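Local coordinates for protein bacterial regulatory proteins, tetR family (PDB 3AQT) that binds the inducer resorcinol and, as a TetR-family repressor with a helix-turn-helix region, probably binds DNA to control transcription, at residues 91-102 with 143-154; 118-129 with 231-239. All blocks are in the same frame, centred on the assembly; numbering follows the deposited sequence.

Interaction 1 of 2, residues 91-102 with 143-154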
loop_
_atom_site.group_PDB
_atom_site.type_symbol
_atom_site.label_atom_id
_atom_site.label_comp_id
_atom_site.label_asym_id
_atom_site.label_seq_id
_atom_site.Cartn_x
_atom_site.Cartn_y
_atom_site.Cartn_z
ATOM N N GLU B 91 -11.050 -15.548 4.139
ATOM C CA GLU B 91 -10.657 -14.149 4.270
ATOM C C GLU B 91 -11.343 -13.413 5.409
ATOM O O GLU B 91 -10.689 -12.693 6.158
ATOM C CB GLU B 91 -10.918 -13.391 2.962
ATOM C CG GLU B 91 -9.660 -13.064 2.177
ATOM C CD GLU B 91 -8.698 -12.159 2.945
ATOM O OE1 GLU B 91 -9.083 -11.015 3.278
ATOM O OE2 GLU B 91 -7.553 -12.596 3.215
ATOM N N GLN B 92 -12.657 -13.578 5.534
ATOM C CA GLN B 92 -13.394 -12.901 6.590
ATOM C C GLN B 92 -12.802 -13.254 7.958
ATOM O O GLN B 92 -12.572 -12.372 8.792
ATOM C CB GLN B 92 -14.877 -13.287 6.546
ATOM C CG GLN B 92 -15.834 -12.121 6.258
ATOM C CD GLN B 92 -16.905 -11.945 7.348
ATOM O OE1 GLN B 92 -17.772 -12.802 7.542
ATOM N NE2 GLN B 92 -16.839 -10.825 8.064
ATOM N N LEU B 93 -12.544 -14.539 8.181
ATOM C CA LEU B 93 -11.982 -14.988 9.446
ATOM C C LEU B 93 -10.602 -14.402 9.661
ATOM O O LEU B 93 -10.242 -14.034 10.773
ATOM C CB LEU B 93 -11.891 -16.515 9.479
ATOM C CG LEU B 93 -11.161 -17.133 10.679
ATOM C CD1 LEU B 93 -12.015 -16.982 11.935
ATOM C CD2 LEU B 93 -10.881 -18.601 10.411
ATOM N N LEU B 94 -9.820 -14.331 8.593
ATOM C CA LEU B 94 -8.470 -13.794 8.673
ATOM C C LEU B 94 -8.571 -12.335 9.117
ATOM O O LEU B 94 -7.831 -11.870 9.985
ATOM C CB LEU B 94 -7.799 -13.871 7.302
ATOM C CG LEU B 94 -6.319 -14.256 7.249
ATOM C CD1 LEU B 94 -5.496 -13.350 8.168
ATOM C CD2 LEU B 94 -6.172 -15.718 7.674
ATOM N N GLN B 95 -9.513 -11.623 8.520
ATOM C CA GLN B 95 -9.717 -10.230 8.846
ATOM C C GLN B 95 -10.117 -10.016 10.302
ATOM O O GLN B 95 -9.670 -9.056 10.933
ATOM C CB GLN B 95 -10.750 -9.634 7.896
ATOM C CG GLN B 95 -10.165 -9.358 6.527
ATOM C CD GLN B 95 -11.177 -8.786 5.571
ATOM O OE1 GLN B 95 -12.037 -7.989 5.955
ATOM N NE2 GLN B 95 -11.080 -9.177 4.312
ATOM N N ALA B 96 -10.940 -10.910 10.838
ATOM C CA ALA B 96 -11.367 -10.802 12.229
ATOM C C ALA B 96 -10.169 -10.996 13.145
ATOM O O ALA B 96 -10.033 -10.300 14.146
ATOM C CB ALA B 96 -12.434 -11.834 12.538
ATOM N N VAL B 97 -9.296 -11.936 12.796
ATOM C CA VAL B 97 -8.103 -12.195 13.590
ATOM C C VAL B 97 -7.172 -10.979 13.544
ATOM O O VAL B 97 -6.580 -10.602 14.557
ATOM C CB VAL B 97 -7.363 -13.465 13.073
ATOM C CG1 VAL B 97 -5.994 -13.603 13.726
ATOM C CG2 VAL B 97 -8.200 -14.695 13.379
ATOM N N ALA B 98 -7.042 -10.371 12.366
ATOM C CA ALA B 98 -6.196 -9.187 12.209
ATOM C C ALA B 98 -6.790 -8.012 12.994
ATOM O O ALA B 98 -6.061 -7.250 13.624
ATOM C CB ALA B 98 -6.063 -8.818 10.729
ATOM N N GLU B 99 -8.113 -7.864 12.956
ATOM C CA GLU B 99 -8.755 -6.781 13.698
ATOM C C GLU B 99 -8.430 -6.936 15.177
ATOM O O GLU B 99 -8.103 -5.962 15.863
ATOM C CB GLU B 99 -10.277 -6.794 13.514
ATOM C CG GLU B 99 -10.764 -6.120 12.238
ATOM C CD GLU B 99 -12.257 -5.793 12.272
ATOM O OE1 GLU B 99 -12.906 -6.000 13.322
ATOM O OE2 GLU B 99 -12.787 -5.317 11.245
ATOM N N ASP B 100 -8.516 -8.169 15.663
ATOM C CA ASP B 100 -8.236 -8.455 17.052
ATOM C C ASP B 100 -6.803 -8.047 17.390
ATOM O O ASP B 100 -6.553 -7.426 18.419
ATOM C CB ASP B 100 -8.453 -9.948 17.325
ATOM C CG ASP B 100 -8.158 -10.330 18.765
ATOM O OD1 ASP B 100 -8.952 -9.958 19.659
ATOM O OD2 ASP B 100 -7.130 -11.000 19.003
ATOM N N ALA B 101 -5.862 -8.380 16.517
ATOM C CA ALA B 101 -4.463 -8.030 16.758
ATOM C C ALA B 101 -4.207 -6.515 16.727
ATOM O O ALA B 101 -3.551 -5.968 17.614
ATOM C CB ALA B 101 -3.564 -8.728 15.739
ATOM N N PHE B 102 -4.725 -5.838 15.707
ATOM C CA PHE B 102 -4.515 -4.402 15.591
ATOM C C PHE B 102 -5.224 -3.612 16.685
ATOM O O PHE B 102 -4.680 -2.634 17.200
ATOM C CB PHE B 102 -4.972 -3.903 14.219
ATOM C CG PHE B 102 -4.248 -4.536 13.070
ATOM C CD1 PHE B 102 -2.899 -4.857 13.172
ATOM C CD2 PHE B 102 -4.911 -4.790 11.874
ATOM C CE1 PHE B 102 -2.218 -5.421 12.102
ATOM C CE2 PHE B 102 -4.244 -5.355 10.792
ATOM C CZ PHE B 102 -2.890 -5.673 10.905
ATOM N N PHE B 143 0.211 -11.038 8.512
ATOM C CA PHE B 143 -0.858 -10.137 8.092
ATOM C C PHE B 143 -0.392 -9.220 6.962
ATOM O O PHE B 143 -1.066 -9.074 5.943
ATOM C CB PHE B 143 -1.335 -9.261 9.262
ATOM C CG PHE B 143 -1.913 -10.032 10.422
ATOM C CD1 PHE B 143 -2.887 -11.005 10.217
ATOM C CD2 PHE B 143 -1.491 -9.772 11.726
ATOM C CE1 PHE B 143 -3.434 -11.708 11.290
ATOM C CE2 PHE B 143 -2.032 -10.472 12.813
ATOM C CZ PHE B 143 -3.005 -11.442 12.590
ATOM N N PHE B 144 0.770 -8.605 7.150
ATOM C CA PHE B 144 1.311 -7.675 6.166
ATOM C C PHE B 144 1.774 -8.266 4.843
ATOM O O PHE B 144 1.949 -7.533 3.874
ATOM C CB PHE B 144 2.441 -6.867 6.799
ATOM C CG PHE B 144 1.963 -5.855 7.794
ATOM C CD1 PHE B 144 1.499 -4.617 7.377
ATOM C CD2 PHE B 144 1.925 -6.158 9.144
ATOM C CE1 PHE B 144 1.004 -3.696 8.286
ATOM C CE2 PHE B 144 1.429 -5.243 10.063
ATOM C CZ PHE B 144 0.967 -4.009 9.630
ATOM N N ILE B 145 1.964 -9.580 4.790
ATOM C CA ILE B 145 2.409 -10.216 3.555
ATOM C C ILE B 145 1.289 -10.980 2.853
ATOM O O ILE B 145 0.869 -10.594 1.764
ATOM C CB ILE B 145 3.605 -11.169 3.811
ATOM C CG1 ILE B 145 3.239 -12.203 4.880
ATOM C CG2 ILE B 145 4.827 -10.363 4.242
ATOM C CD1 ILE B 145 4.340 -13.211 5.253
ATOM N N GLN B 146 0.801 -12.050 3.481
ATOM C CA GLN B 146 -0.265 -12.874 2.908
ATOM C C GLN B 146 -1.678 -12.287 2.968
ATOM O O GLN B 146 -2.654 -13.017 2.781
ATOM C CB GLN B 146 -0.303 -14.252 3.581
ATOM C CG GLN B 146 0.762 -15.232 3.134
ATOM C CD GLN B 146 1.890 -15.353 4.131
ATOM O OE1 GLN B 146 1.658 -15.541 5.325
ATOM N NE2 GLN B 146 3.123 -15.254 3.648
HETATM N N MSE B 147 -1.808 -10.992 3.227
HETATM C CA MSE B 147 -3.141 -10.399 3.300
HETATM C C MSE B 147 -3.202 -9.074 2.541
HETATM O O MSE B 147 -2.570 -8.084 2.925
HETATM C CB MSE B 147 -3.554 -10.217 4.773
HETATM C CG MSE B 147 -5.006 -9.760 5.004
HETATM SE SE MSE B 147 -5.597 -9.826 6.886
HETATM C CE MSE B 147 -4.489 -8.407 7.610
ATOM N N GLY B 148 -3.957 -9.073 1.446
ATOM C CA GLY B 148 -4.089 -7.872 0.640
ATOM C C GLY B 148 -5.094 -6.912 1.240
ATOM O O GLY B 148 -5.155 -5.741 0.869
ATOM N N ALA B 149 -5.888 -7.422 2.171
ATOM C CA ALA B 149 -6.889 -6.612 2.828
ATOM C C ALA B 149 -6.310 -5.991 4.095
ATOM O O ALA B 149 -7.050 -5.474 4.931
ATOM C CB ALA B 149 -8.119 -7.461 3.163
ATOM N N ALA B 150 -4.988 -6.033 4.239
ATOM C CA ALA B 150 -4.350 -5.451 5.417
ATOM C C ALA B 150 -4.711 -3.972 5.534
ATOM O O ALA B 150 -5.085 -3.497 6.600
ATOM C CB ALA B 150 -2.841 -5.606 5.337
ATOM N N HIS B 151 -4.616 -3.255 4.423
ATOM C CA HIS B 151 -4.919 -1.835 4.422
ATOM C C HIS B 151 -6.319 -1.520 4.935
ATOM O O HIS B 151 -6.483 -0.693 5.826
ATOM C CB HIS B 151 -4.741 -1.253 3.022
ATOM C CG HIS B 151 -4.834 0.239 2.984
ATOM N ND1 HIS B 151 -3.806 1.059 3.402
ATOM C CD2 HIS B 151 -5.852 1.062 2.634
ATOM C CE1 HIS B 151 -4.188 2.321 3.313
ATOM N NE2 HIS B 151 -5.425 2.349 2.851
ATOM N N PRO B 152 -7.354 -2.165 4.371
ATOM C CA PRO B 152 -8.726 -1.897 4.829
ATOM C C PRO B 152 -8.924 -2.189 6.321
ATOM O O PRO B 152 -9.651 -1.469 7.007
ATOM C CB PRO B 152 -9.577 -2.817 3.946
ATOM C CG PRO B 152 -8.758 -2.982 2.711
ATOM C CD PRO B 152 -7.352 -3.111 3.240
ATOM N N VAL B 153 -8.295 -3.254 6.815
ATOM C CA VAL B 153 -8.408 -3.618 8.225
ATOM C C VAL B 153 -7.724 -2.555 9.078
ATOM O O VAL B 153 -8.290 -2.068 10.050
ATOM C CB VAL B 153 -7.762 -4.998 8.517
ATOM C CG1 VAL B 153 -7.821 -5.290 10.012
ATOM C CG2 VAL B 153 -8.487 -6.098 7.745
ATOM N N LEU B 154 -6.503 -2.195 8.709
ATOM C CA LEU B 154 -5.776 -1.172 9.436
ATOM C C LEU B 154 -6.599 0.114 9.494
ATOM O O LEU B 154 -6.654 0.778 10.528
ATOM C CB LEU B 154 -4.422 -0.906 8.773
ATOM C CG LEU B 154 -3.377 -1.993 9.015
ATOM C CD1 LEU B 154 -2.180 -1.784 8.109
ATOM C CD2 LEU B 154 -2.963 -1.973 10.474
HETATM O O HOH W 1 -5.222 -13.548 2.372
#

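Interaction 2 of 2, residues 118-129 with 231-239. With RCO (resorcinol), chain D.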
loop_
_atom_site.group_PDB
_atom_site.type_symbol
_atom_site.label_atom_id
_atom_site.label_comp_id
_atom_site.label_asym_id
_atom_site.label_seq_id
_atom_site.Cartn_x
_atom_site.Cartn_y
_atom_site.Cartn_z
ATOM N N ASP B 118 4.069 16.210 22.976
ATOM C CA ASP B 118 4.331 16.458 21.565
ATOM C C ASP B 118 3.540 15.524 20.648
ATOM O O ASP B 118 3.762 14.308 20.631
ATOM C CB ASP B 118 5.823 16.298 21.291
ATOM C CG ASP B 118 6.241 16.898 19.975
ATOM O OD1 ASP B 118 5.374 17.116 19.102
ATOM O OD2 ASP B 118 7.452 17.146 19.810
ATOM N N PRO B 119 2.607 16.082 19.869
ATOM C CA PRO B 119 1.797 15.276 18.955
ATOM C C PRO B 119 2.694 14.503 17.989
ATOM O O PRO B 119 2.372 13.391 17.570
ATOM C CB PRO B 119 0.933 16.322 18.238
ATOM C CG PRO B 119 0.822 17.422 19.246
ATOM C CD PRO B 119 2.228 17.501 19.796
ATOM N N ALA B 120 3.827 15.097 17.644
ATOM C CA ALA B 120 4.759 14.463 16.728
ATOM C C ALA B 120 5.343 13.200 17.339
ATOM O O ALA B 120 5.634 12.247 16.623
ATOM C CB ALA B 120 5.882 15.430 16.357
ATOM N N GLU B 121 5.508 13.191 18.660
ATOM C CA GLU B 121 6.078 12.026 19.330
ATOM C C GLU B 121 5.031 10.930 19.483
ATOM O O GLU B 121 5.348 9.741 19.442
ATOM C CB GLU B 121 6.629 12.405 20.705
ATOM C CG GLU B 121 7.835 11.573 21.117
ATOM C CD GLU B 121 8.333 11.898 22.523
ATOM O OE1 GLU B 121 8.333 13.093 22.902
ATOM O OE2 GLU B 121 8.739 10.958 23.244
ATOM N N VAL B 122 3.781 11.341 19.664
ATOM C CA VAL B 122 2.692 10.395 19.807
ATOM C C VAL B 122 2.568 9.610 18.504
ATOM O O VAL B 122 2.512 8.380 18.504
ATOM C CB VAL B 122 1.349 11.126 20.086
ATOM C CG1 VAL B 122 0.199 10.133 20.078
ATOM C CG2 VAL B 122 1.415 11.836 21.428
ATOM N N PHE B 123 2.533 10.344 17.398
ATOM C CA PHE B 123 2.401 9.763 16.068
ATOM C C PHE B 123 3.595 8.893 15.716
ATOM O O PHE B 123 3.436 7.757 15.260
ATOM C CB PHE B 123 2.255 10.888 15.046
ATOM C CG PHE B 123 1.976 10.417 13.652
ATOM C CD1 PHE B 123 0.932 9.536 13.393
ATOM C CD2 PHE B 123 2.732 10.897 12.584
ATOM C CE1 PHE B 123 0.642 9.142 12.093
ATOM C CE2 PHE B 123 2.448 10.508 11.280
ATOM C CZ PHE B 123 1.399 9.628 11.035
ATOM N N ALA B 124 4.790 9.428 15.936
ATOM C CA ALA B 124 6.016 8.702 15.647
ATOM C C ALA B 124 6.138 7.451 16.506
ATOM O O ALA B 124 6.466 6.375 16.009
ATOM C CB ALA B 124 7.213 9.604 15.879
ATOM N N GLY B 125 5.877 7.601 17.799
ATOM C CA GLY B 125 5.977 6.475 18.706
ATOM C C GLY B 125 4.996 5.374 18.362
ATOM O O GLY B 125 5.323 4.184 18.446
ATOM N N SER B 126 3.785 5.768 17.988
ATOM C CA SER B 126 2.769 4.802 17.624
ATOM C C SER B 126 3.264 3.988 16.434
ATOM O O SER B 126 3.215 2.751 16.447
ATOM C CB SER B 126 1.462 5.511 17.253
ATOM O OG SER B 126 0.949 6.263 18.341
ATOM N N LEU B 127 3.748 4.687 15.410
ATOM C CA LEU B 127 4.240 4.021 14.217
ATOM C C LEU B 127 5.417 3.105 14.519
ATOM O O LEU B 127 5.492 1.992 13.995
ATOM C CB LEU B 127 4.616 5.056 13.155
ATOM C CG LEU B 127 3.407 5.861 12.655
ATOM C CD1 LEU B 127 3.853 6.932 11.663
ATOM C CD2 LEU B 127 2.400 4.907 12.011
ATOM N N ARG B 128 6.328 3.555 15.377
ATOM C CA ARG B 128 7.481 2.731 15.714
ATOM C C ARG B 128 7.041 1.438 16.394
ATOM O O ARG B 128 7.641 0.386 16.176
ATOM C CB ARG B 128 8.455 3.507 16.601
ATOM C CG ARG B 128 9.120 4.668 15.885
ATOM C CD ARG B 128 9.957 5.483 16.832
ATOM N NE ARG B 128 11.004 4.673 17.444
ATOM C CZ ARG B 128 11.736 5.059 18.484
ATOM N NH1 ARG B 128 11.538 6.249 19.042
ATOM N NH2 ARG B 128 12.679 4.258 18.959
ATOM N N HIS B 129 5.989 1.509 17.205
ATOM C CA HIS B 129 5.492 0.303 17.862
ATOM C C HIS B 129 4.918 -0.679 16.837
ATOM O O HIS B 129 5.116 -1.886 16.962
ATOM C CB HIS B 129 4.411 0.640 18.899
ATOM C CG HIS B 129 4.960 1.044 20.229
ATOM N ND1 HIS B 129 5.793 0.228 20.964
ATOM C CD2 HIS B 129 4.811 2.180 20.951
ATOM C CE1 HIS B 129 6.133 0.844 22.082
ATOM N NE2 HIS B 129 5.550 2.029 22.098
ATOM N N ILE B 231 13.144 13.377 16.617
ATOM C CA ILE B 231 11.918 12.995 17.294
ATOM C C ILE B 231 11.687 11.486 17.225
ATOM O O ILE B 231 11.229 10.880 18.185
ATOM C CB ILE B 231 10.709 13.714 16.690
ATOM C CG1 ILE B 231 10.884 15.223 16.849
ATOM C CG2 ILE B 231 9.436 13.243 17.375
ATOM C CD1 ILE B 231 10.152 15.941 17.989
ATOM N N ALA B 232 12.017 10.881 16.092
ATOM C CA ALA B 232 11.826 9.452 15.924
ATOM C C ALA B 232 12.867 8.636 16.668
ATOM O O ALA B 232 12.789 7.405 16.692
ATOM C CB ALA B 232 11.854 9.096 14.452
ATOM N N SER B 233 13.838 9.312 17.275
ATOM C CA SER B 233 14.893 8.619 18.012
ATOM C C SER B 233 14.748 8.720 19.531
ATOM O O SER B 233 15.580 8.201 20.269
ATOM C CB SER B 233 16.260 9.168 17.606
ATOM O OG SER B 233 16.404 10.518 18.033
ATOM N N ARG B 234 13.700 9.389 19.999
ATOM C CA ARG B 234 13.468 9.530 21.432
ATOM C C ARG B 234 13.186 8.182 22.078
ATOM O O ARG B 234 12.673 7.276 21.433
ATOM C CB ARG B 234 12.295 10.469 21.675
ATOM C CG ARG B 234 12.560 11.869 21.200
ATOM C CD ARG B 234 11.362 12.758 21.406
ATOM N NE ARG B 234 11.673 14.110 20.971
ATOM C CZ ARG B 234 10.810 15.114 20.964
ATOM N NH1 ARG B 234 9.563 14.921 21.372
ATOM N NH2 ARG B 234 11.198 16.314 20.546
ATOM N N PRO B 235 13.519 8.030 23.368
ATOM C CA PRO B 235 13.266 6.747 24.034
ATOM C C PRO B 235 11.801 6.348 23.875
ATOM O O PRO B 235 10.897 7.154 24.109
ATOM C CB PRO B 235 13.649 7.034 25.482
ATOM C CG PRO B 235 14.701 8.094 25.343
ATOM C CD PRO B 235 14.086 9.004 24.312
ATOM N N LEU B 236 11.570 5.104 23.471
ATOM C CA LEU B 236 10.214 4.629 23.254
ATOM C C LEU B 236 9.607 4.012 24.500
ATOM O O LEU B 236 10.170 3.096 25.085
ATOM C CB LEU B 236 10.193 3.611 22.120
ATOM C CG LEU B 236 8.823 3.328 21.500
ATOM C CD1 LEU B 236 8.250 4.604 20.915
ATOM C CD2 LEU B 236 8.965 2.273 20.422
ATOM N N PRO B 237 8.431 4.510 24.917
ATOM C CA PRO B 237 7.721 4.016 26.102
ATOM C C PRO B 237 7.269 2.564 25.928
ATOM O O PRO B 237 6.779 2.195 24.862
ATOM C CB PRO B 237 6.524 4.969 26.212
ATOM C CG PRO B 237 6.985 6.221 25.489
ATOM C CD PRO B 237 7.706 5.643 24.308
ATOM N N GLU B 238 7.437 1.757 26.976
ATOM C CA GLU B 238 7.033 0.345 26.971
ATOM C C GLU B 238 5.552 0.219 26.633
ATOM O O GLU B 238 4.715 0.916 27.207
ATOM C CB GLU B 238 7.282 -0.295 28.345
ATOM C CG GLU B 238 8.755 -0.465 28.731
ATOM C CD GLU B 238 9.458 -1.560 27.935
ATOM O OE1 GLU B 238 10.660 -1.800 28.189
ATOM O OE2 GLU B 238 8.809 -2.177 27.061
ATOM N N ILE B 239 5.234 -0.687 25.715
ATOM C CA ILE B 239 3.859 -0.893 25.276
ATOM C C ILE B 239 3.173 -2.036 26.022
ATOM O O ILE B 239 1.967 -1.989 26.264
ATOM C CB ILE B 239 3.818 -1.174 23.757
ATOM C CG1 ILE B 239 2.387 -1.080 23.240
ATOM C CG2 ILE B 239 4.395 -2.557 23.465
ATOM C CD1 ILE B 239 2.256 -0.971 21.721
HETATM C C1 RCO D . -2.250 4.480 15.949
HETATM C C2 RCO D . -2.000 5.860 16.225
HETATM C C3 RCO D . -1.162 6.616 15.360
HETATM C C4 RCO D . -0.592 5.996 14.234
HETATM C C5 RCO D . -0.838 4.641 13.962
HETATM C C6 RCO D . -1.672 3.878 14.822
HETATM O O1 RCO D . -3.069 3.745 16.802
HETATM O O3 RCO D . -0.897 7.961 15.604
HETATM O O HOH W 2 9.449 18.412 21.246
HETATM O O HOH W 3 9.808 8.391 18.622
#

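Interaction 1 of 2, residues 91-102 with 143-154
Phe102 drives its ring between Val153, Leu154, Phe143 and Phe144, a knob in a hole formed where helix 138-146 gives way to helix 150-157. From CB the side chain heads toward the other segment, with CG beside the backbone N (chi1 -60°). Val153 CG1 lies at the ring edge, in plane, 3.5 Å from Phe102 CD2. Leu154 CD2 sits over the centre of one face, 3.5 Å from the centroid of the Phe102 ring, a CH-pi contact almost on the ring normal. Phe102 CE1 comes obliquely against Phe144 CE2, and CZ, at the tip, approaches Phe143 CB. The rings of Phe102 and Phe143 meet obliquely, planes 64° apart, while Trp140 meets Phe102 edge-to-face.

Helix 90-111 is the link between the N-terminal DNA-binding part of a TetR-type repressor and its all-helical ligand-binding part, and here its first three turns rest on the latter. Phe143 packs in the reverse sense, a knob among Val97, Ala98, Ala101 and Phe102: Ala98 CA lies over its face, Val97 CG1 is at its edge, and Ala101 CB is 3.7 Å from Phe143 CE2. Selenomethionine Met147, poorly ordered, bends at its last torsion and brings CE to 3.5 Å from Ala98 CB; its selenium touches Leu94 CD1. Val153 is a further knob, seated among Gln95, Ala98, Glu99 and Phe102.

Polar groups line the margin. Gln95 NE2 donates to Glu91 OE1 (2.9 Å, 172°), both resting on Ala149 CB. A water bridges Glu91 OE2 and Gln146 O, and Arg156 makes a salt bridge to Glu99 OE2 and a hydrogen bond to Gln95 OE1.

Interaction 2 of 2, residues 118-129 with 231-239
His129 is held between two aliphatic side chains of the C-terminal tail: Leu236 CD2 lies over one face, 3.8 Å from the centroid of the His129 ring, and Ile239 CB over the opposite face. Pro237 O comes in at the ring edge and takes a weak hydrogen bond from His129 NE2. Leu236, its CG anti to the backbone N (chi1 -163°), also sends CD1 to 3.7 Å from Gly125 CA, packing directly on the backbone at this glycine.

One residue back, Arg128 kinks at chi3 (60°) and lays its guanidinium across the turn 231-234. Arg128 NH1 gives a fairly straight hydrogen bond to Arg234 O (2.8 Å, 164°), lying in both the carbonyl and the guanidinium planes. Ala232 O stands over a face and Leu236 CB over the opposite one. A water joins NH1 to Ile231 O, and Asp210 pairs with NE, so the head group is fixed from several sides.

Toward the start of helix 119-134 the extended chain of Arg234 comes over from the tail; Arg234 NH1 makes a salt bridge to Glu121 OE1 at 2.7 Å, from above the carboxylate plane, and a weak, long one to Asp118 OD2 (3.4 Å). Asp118 is itself the N-cap, OD1 accepting from Ala120 N at 2.9 Å, while Arg174 is a further partner of OD2 and Glu230 pairs with Arg234 NH2.

The far side of helix 119-134 carries Phe123, Ser126 and Leu127, which line the resorcinol site: the tail is thus strapped along the outer flank of a pocket-forming helix in the all-helical inducer-binding domain of a TetR-family regulator.

Going along the chain from the N terminus, helix 90-111 is the first to take part and supplies one half of interaction 1. Helix 119-134, the next along, supplies one half of interaction 2. The chain then reaches 143-154, which closes a loop of 40 intervening residues back onto 91-102, and only near its end does 231-239 close a far longer one, of 101 residues, onto 118-129. The two loops therefore cross, since 118-129 falls inside the first and 143-154 inside the second. The contacts do not touch: their centres are about 24 Å apart and their nearest atoms about 8 Å. Interaction 1 ties the linking helix to the ligand-binding part, and interaction 2 ties the C-terminal tail to that part.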